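Side-chain contacts in probable hydrolase (Pseudomonas aeruginosa, PDB 3OM8), which is an alpha/beta-hydrolase-fold enzyme that probably acts as a 3-oxoadipate enol-lactonase, hydrolysing an ester bond in a cyclic enol-lactone: residues N34-T39 with G190-V195; G155-W160 with A178-T183. All coordinates share one frame; numbering follows the deposited sequence.

Contact 1: N34-T39 with G190-V195; sequences NSIGTT and GSFAAV. With EDO (1,2-ethanediol), chain F.
In the loop that follows strand 29-33 of the alpha/beta hydrolase fold, where these enzymes usually build half of their oxyanion hole, I36 reaches across to F192 and S191 on helix 185-196, which belongs to the cap. The case illustrates how one residue can face a probable active-site pocket with its backbone N and one branch while the other branch packs on the cap. CG1 of I36 stands anti to the backbone N (chi1 -168°) and the chain continues extended, which carries CD1 out to the helix. There it lies 3.3 Å from CE1 of F192, a close fit for two carbons, meeting the ring obliquely while the two side chains cross at about a right angle. Lower on the same branch, I36 CG1 rests 3.9 Å from S191 CB. The hydroxyl of S191 takes no part in this, being hydrogen-bonded to the carbonyl of G187 one helical turn back. The other branch of I36 turns to the pocket, with CG2 3.2 Å from C2 of a bound 1,2-ethanediol, probably from the crystallisation liquor. Beside it the backbone N of I36 donates a nearly straight hydrogen bond (3.3 Å, 165°) to O2 of the diol; the diol is also hydrogen-bonded to S101 OG and L102 N. The loop is shaped by a type II turn from S35 to T38, with G37 in its positive-phi position. S35 OG donates to I36 O (2.9 Å), in the carbonyl plane on a lone pair, and T38 OG1 donates to S35 O (3.0 Å), tilted from that carbonyl's plane. Amides of I36 and L102, the latter following the presumed nucleophile S101, both bind one small molecule, consistent with the oxyanion hole of an alpha/beta hydrolase.

Contact 2: G155-W160 with A178-T183; sequences GFLGNW and AMLMAT
Apolar packing between two cap helices, 150-160 and 171-181, is concentrated here on one leucine: L180 points toward the facing helix and meets F156, L157 and W160. It exemplifies how one branched side chain can touch two aromatic ones at once. CG of L180 is anti to its carbonyl carbon (chi1 -75°), and each of the two methyls reaches both aromatic residues. CD1 chiefly meets W160, 3.6 Å from CZ3 at the six-membered end of the indole, and also comes within 3.7 Å of F156 CB. CD2 chiefly meets the F156 ring, 3.6 Å from CD2 of F156 and approaching obliquely, and lies 3.9 Å from W160 CH2. L157 adds a looser contact alongside, its CD2 3.9 Å from CD1 of L180, the two leucines running past each other in opposite directions. F156 and W160, one helical turn apart, are themselves packed together, with F156 CB centred 3.9 Å above one face of the indole. Within helix 150-160, G155 O accepts from the backbone N of N159 and also from N159 ND2 (2.7 Å), which sits above the carbonyl plane; just past the end of helix 171-181, T183 OG1 donates to M179 O (2.8 Å). The indole of W160 also meets the ring of H246, the likely triad histidine, with planes about 20° apart. Helix 150-160 thus runs between several neighbours: F176 and L180 of helix 171-181, F192 of helix 185-196, the loop following strand 29-33, and R201 of the second subunit, which is bonded to G158 O.

How the contacts relate
The two contacts touch where loop 34-39 of contact 1 meets helix 150-160 and L180 of contact 2. Both are buried, but the centre of contact 1 lies about 8 Å, and that of contact 2 about 14 Å, from the centre of the chain; the first joins the core fold to the cap, the second joins cap helices to each other. W160 CZ2 packs 3.4 Å from I36 O and L180 CD2 3.5 Å from G37 O, linking the two. Both use aliphatic-to-aromatic packing across their segments, yet only contact 1 adds a ligand-facing amide, whereas contact 2 has a subunit interface beside it. Helix 171-181 (contact 2) and helix 185-196 (contact 1) are consecutive in sequence.

Contact 1: N34-T39 with G190-V195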
loop_
_atom_site.group_PDB
_atom_site.type_symbol
_atom_site.label_atom_id
_atom_site.label_comp_id
_atom_site.label_asym_id
_atom_site.label_seq_id
_atom_site.Cartn_x
_atom_site.Cartn_y
_atom_site.Cartn_z
ATOM N N ASN B 34 -2.394 -22.481 5.385
ATOM C CA ASN B 34 -1.034 -22.182 5.836
ATOM C C ASN B 34 -0.010 -21.950 4.727
ATOM O O ASN B 34 -0.272 -22.202 3.559
ATOM C CB ASN B 34 -0.518 -23.295 6.753
ATOM C CG ASN B 34 -1.566 -23.788 7.731
ATOM O OD1 ASN B 34 -2.313 -23.007 8.301
ATOM N ND2 ASN B 34 -1.614 -25.098 7.936
ATOM N N SER B 35 1.167 -21.464 5.111
ATOM C CA SER B 35 2.300 -21.396 4.200
ATOM C C SER B 35 2.826 -22.809 3.971
ATOM O O SER B 35 2.610 -23.710 4.787
ATOM C CB SER B 35 3.420 -20.554 4.808
ATOM O OG SER B 35 4.639 -20.686 4.083
ATOM N N ILE B 36 3.524 -23.000 2.863
ATOM C CA ILE B 36 4.261 -24.243 2.645
ATOM C C ILE B 36 5.233 -24.390 3.814
ATOM O O ILE B 36 5.722 -23.391 4.347
ATOM C CB ILE B 36 5.055 -24.170 1.332
ATOM C CG1 ILE B 36 5.592 -25.527 0.922
ATOM C CG2 ILE B 36 6.213 -23.173 1.472
ATOM C CD1 ILE B 36 6.497 -25.432 -0.280
ATOM N N GLY B 37 5.505 -25.619 4.231
ATOM C CA GLY B 37 6.496 -25.844 5.270
ATOM C C GLY B 37 6.055 -25.519 6.686
ATOM O O GLY B 37 6.873 -25.544 7.602
ATOM N N THR B 38 4.775 -25.210 6.885
ATOM C CA THR B 38 4.305 -24.909 8.231
ATOM C C THR B 38 3.118 -25.772 8.609
ATOM O O THR B 38 2.644 -26.578 7.808
ATOM C CB THR B 38 3.898 -23.412 8.417
ATOM O OG1 THR B 38 2.695 -23.144 7.685
ATOM C CG2 THR B 38 5.016 -22.465 7.970
ATOM N N THR B 39 2.651 -25.592 9.842
ATOM C CA THR B 39 1.438 -26.241 10.322
ATOM C C THR B 39 0.416 -25.195 10.776
ATOM O O THR B 39 0.707 -23.998 10.808
ATOM C CB THR B 39 1.732 -27.154 11.502
ATOM O OG1 THR B 39 2.101 -26.359 12.634
ATOM C CG2 THR B 39 2.886 -28.125 11.161
ATOM N N GLY B 190 5.682 -32.025 -3.497
ATOM C CA GLY B 190 4.351 -31.951 -4.075
ATOM C C GLY B 190 3.824 -30.531 -4.145
ATOM O O GLY B 190 3.196 -30.139 -5.130
ATOM N N SER B 191 4.079 -29.760 -3.091
ATOM C CA SER B 191 3.593 -28.386 -3.010
ATOM C C SER B 191 4.322 -27.472 -4.000
ATOM O O SER B 191 3.680 -26.669 -4.670
ATOM C CB SER B 191 3.693 -27.860 -1.576
ATOM O OG SER B 191 2.858 -28.614 -0.706
ATOM N N PHE B 192 5.647 -27.614 -4.101
ATOM C CA PHE B 192 6.440 -26.932 -5.132
ATOM C C PHE B 192 5.878 -27.142 -6.538
ATOM O O PHE B 192 5.989 -26.269 -7.392
ATOM C CB PHE B 192 7.891 -27.433 -5.156
ATOM C CG PHE B 192 8.703 -27.046 -3.957
ATOM C CD1 PHE B 192 8.461 -25.868 -3.282
ATOM C CD2 PHE B 192 9.733 -27.860 -3.519
ATOM C CE1 PHE B 192 9.228 -25.514 -2.184
ATOM C CE2 PHE B 192 10.502 -27.510 -2.424
ATOM C CZ PHE B 192 10.253 -26.335 -1.755
ATOM N N ALA B 193 5.319 -28.316 -6.798
ATOM C CA ALA B 193 4.791 -28.599 -8.128
ATOM C C ALA B 193 3.483 -27.846 -8.379
ATOM O O ALA B 193 3.260 -27.329 -9.470
ATOM C CB ALA B 193 4.611 -30.106 -8.338
ATOM N N ALA B 194 2.621 -27.799 -7.369
ATOM C CA ALA B 194 1.399 -27.006 -7.444
ATOM C C ALA B 194 1.776 -25.568 -7.783
ATOM O O ALA B 194 1.227 -24.979 -8.707
ATOM C CB ALA B 194 0.632 -27.059 -6.124
ATOM N N VAL B 195 2.735 -25.028 -7.041
ATOM C CA VAL B 195 3.228 -23.672 -7.264
ATOM C C VAL B 195 3.807 -23.506 -8.665
ATOM O O VAL B 195 3.480 -22.561 -9.380
ATOM C CB VAL B 195 4.326 -23.310 -6.253
ATOM C CG1 VAL B 195 4.912 -21.969 -6.593
ATOM C CG2 VAL B 195 3.775 -23.317 -4.848
HETATM C C1 EDO F . 4.544 -20.555 -2.018
HETATM O O1 EDO F . 5.779 -19.885 -2.329
HETATM C C2 EDO F . 4.716 -21.427 -0.770
HETATM O O2 EDO F . 4.109 -20.906 0.434
#

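Contact 2: G155-W160 with A178-T183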
loop_
_atom_site.group_PDB
_atom_site.type_symbol
_atom_site.label_atom_id
_atom_site.label_comp_id
_atom_site.label_asym_id
_atom_site.label_seq_id
_atom_site.Cartn_x
_atom_site.Cartn_y
_atom_site.Cartn_z
ATOM N N GLY B 155 17.123 -22.638 4.225
ATOM C CA GLY B 155 16.625 -21.944 3.051
ATOM C C GLY B 155 15.393 -21.136 3.395
ATOM O O GLY B 155 15.376 -19.917 3.240
ATOM N N PHE B 156 14.358 -21.813 3.876
ATOM C CA PHE B 156 13.116 -21.139 4.209
ATOM C C PHE B 156 13.286 -20.057 5.268
ATOM O O PHE B 156 12.853 -18.925 5.069
ATOM C CB PHE B 156 12.071 -22.124 4.694
ATOM C CG PHE B 156 11.414 -22.905 3.601
ATOM C CD1 PHE B 156 10.384 -22.346 2.856
ATOM C CD2 PHE B 156 11.806 -24.214 3.335
ATOM C CE1 PHE B 156 9.758 -23.071 1.860
ATOM C CE2 PHE B 156 11.188 -24.943 2.339
ATOM C CZ PHE B 156 10.157 -24.374 1.602
ATOM N N LEU B 157 13.881 -20.414 6.402
ATOM C CA LEU B 157 14.037 -19.457 7.492
ATOM C C LEU B 157 14.783 -18.216 7.018
ATOM O O LEU B 157 14.477 -17.104 7.426
ATOM C CB LEU B 157 14.752 -20.087 8.687
ATOM C CG LEU B 157 14.000 -21.213 9.397
ATOM C CD1 LEU B 157 14.873 -21.832 10.475
ATOM C CD2 LEU B 157 12.691 -20.716 9.989
ATOM N N GLY B 158 15.753 -18.415 6.139
ATOM C CA GLY B 158 16.545 -17.321 5.622
ATOM C C GLY B 158 15.745 -16.369 4.754
ATOM O O GLY B 158 16.038 -15.175 4.730
ATOM N N ASN B 159 14.741 -16.889 4.046
ATOM C CA ASN B 159 13.866 -16.051 3.223
ATOM C C ASN B 159 12.684 -15.481 3.991
ATOM O O ASN B 159 12.118 -14.466 3.596
ATOM C CB ASN B 159 13.324 -16.825 2.019
ATOM C CG ASN B 159 14.394 -17.122 0.990
ATOM O OD1 ASN B 159 14.692 -16.304 0.114
ATOM N ND2 ASN B 159 14.986 -18.295 1.099
ATOM N N TRP B 160 12.308 -16.157 5.072
ATOM C CA TRP B 160 11.088 -15.843 5.808
ATOM C C TRP B 160 11.293 -14.722 6.816
ATOM O O TRP B 160 10.398 -13.932 7.056
ATOM C CB TRP B 160 10.611 -17.061 6.584
ATOM C CG TRP B 160 9.872 -18.095 5.793
ATOM C CD1 TRP B 160 9.516 -18.039 4.479
ATOM C CD2 TRP B 160 9.395 -19.352 6.287
ATOM N NE1 TRP B 160 8.844 -19.187 4.125
ATOM C CE2 TRP B 160 8.750 -20.003 5.221
ATOM C CE3 TRP B 160 9.441 -19.983 7.534
ATOM C CZ2 TRP B 160 8.156 -21.248 5.363
ATOM C CZ3 TRP B 160 8.847 -21.219 7.673
ATOM C CH2 TRP B 160 8.218 -21.841 6.594
ATOM N N ALA B 178 11.346 -25.955 13.747
ATOM C CA ALA B 178 10.840 -27.286 14.056
ATOM C C ALA B 178 9.757 -27.732 13.084
ATOM O O ALA B 178 9.698 -28.898 12.731
ATOM C CB ALA B 178 10.356 -27.377 15.485
HETATM N N MSE B 179 8.913 -26.810 12.631
HETATM C CA MSE B 179 7.861 -27.171 11.683
HETATM C C MSE B 179 8.466 -27.664 10.385
HETATM O O MSE B 179 7.992 -28.632 9.790
HETATM C CB MSE B 179 6.963 -25.974 11.371
HETATM C CG MSE B 179 6.132 -25.476 12.538
HETATM SE SE MSE B 179 5.072 -23.882 12.064
HETATM C CE MSE B 179 4.150 -23.683 13.767
ATOM N N LEU B 180 9.500 -26.963 9.939
ATOM C CA LEU B 180 10.201 -27.314 8.720
ATOM C C LEU B 180 10.883 -28.672 8.865
ATOM O O LEU B 180 10.694 -29.553 8.027
ATOM C CB LEU B 180 11.212 -26.220 8.369
ATOM C CG LEU B 180 10.537 -24.968 7.796
ATOM C CD1 LEU B 180 11.404 -23.708 7.928
ATOM C CD2 LEU B 180 10.123 -25.218 6.344
HETATM N N MSE B 181 11.647 -28.835 9.943
HETATM C CA MSE B 181 12.373 -30.069 10.230
HETATM C C MSE B 181 11.464 -31.303 10.318
HETATM O O MSE B 181 11.926 -32.429 10.171
HETATM C CB MSE B 181 13.176 -29.934 11.530
HETATM C CG MSE B 181 14.370 -28.979 11.478
HETATM SE SE MSE B 181 15.747 -29.466 10.181
HETATM C CE MSE B 181 16.233 -31.220 10.878
ATOM N N ALA B 182 10.177 -31.090 10.564
ATOM C CA ALA B 182 9.237 -32.194 10.683
ATOM C C ALA B 182 8.386 -32.322 9.435
ATOM O O ALA B 182 7.408 -33.072 9.417
ATOM C CB ALA B 182 8.350 -31.998 11.889
ATOM N N THR B 183 8.742 -31.573 8.396
ATOM C CA THR B 183 7.983 -31.620 7.155
ATOM C C THR B 183 8.541 -32.682 6.202
ATOM O O THR B 183 9.724 -32.668 5.847
ATOM C CB THR B 183 7.921 -30.249 6.452
ATOM O OG1 THR B 183 7.138 -29.342 7.244
ATOM C CG2 THR B 183 7.256 -30.385 5.093
#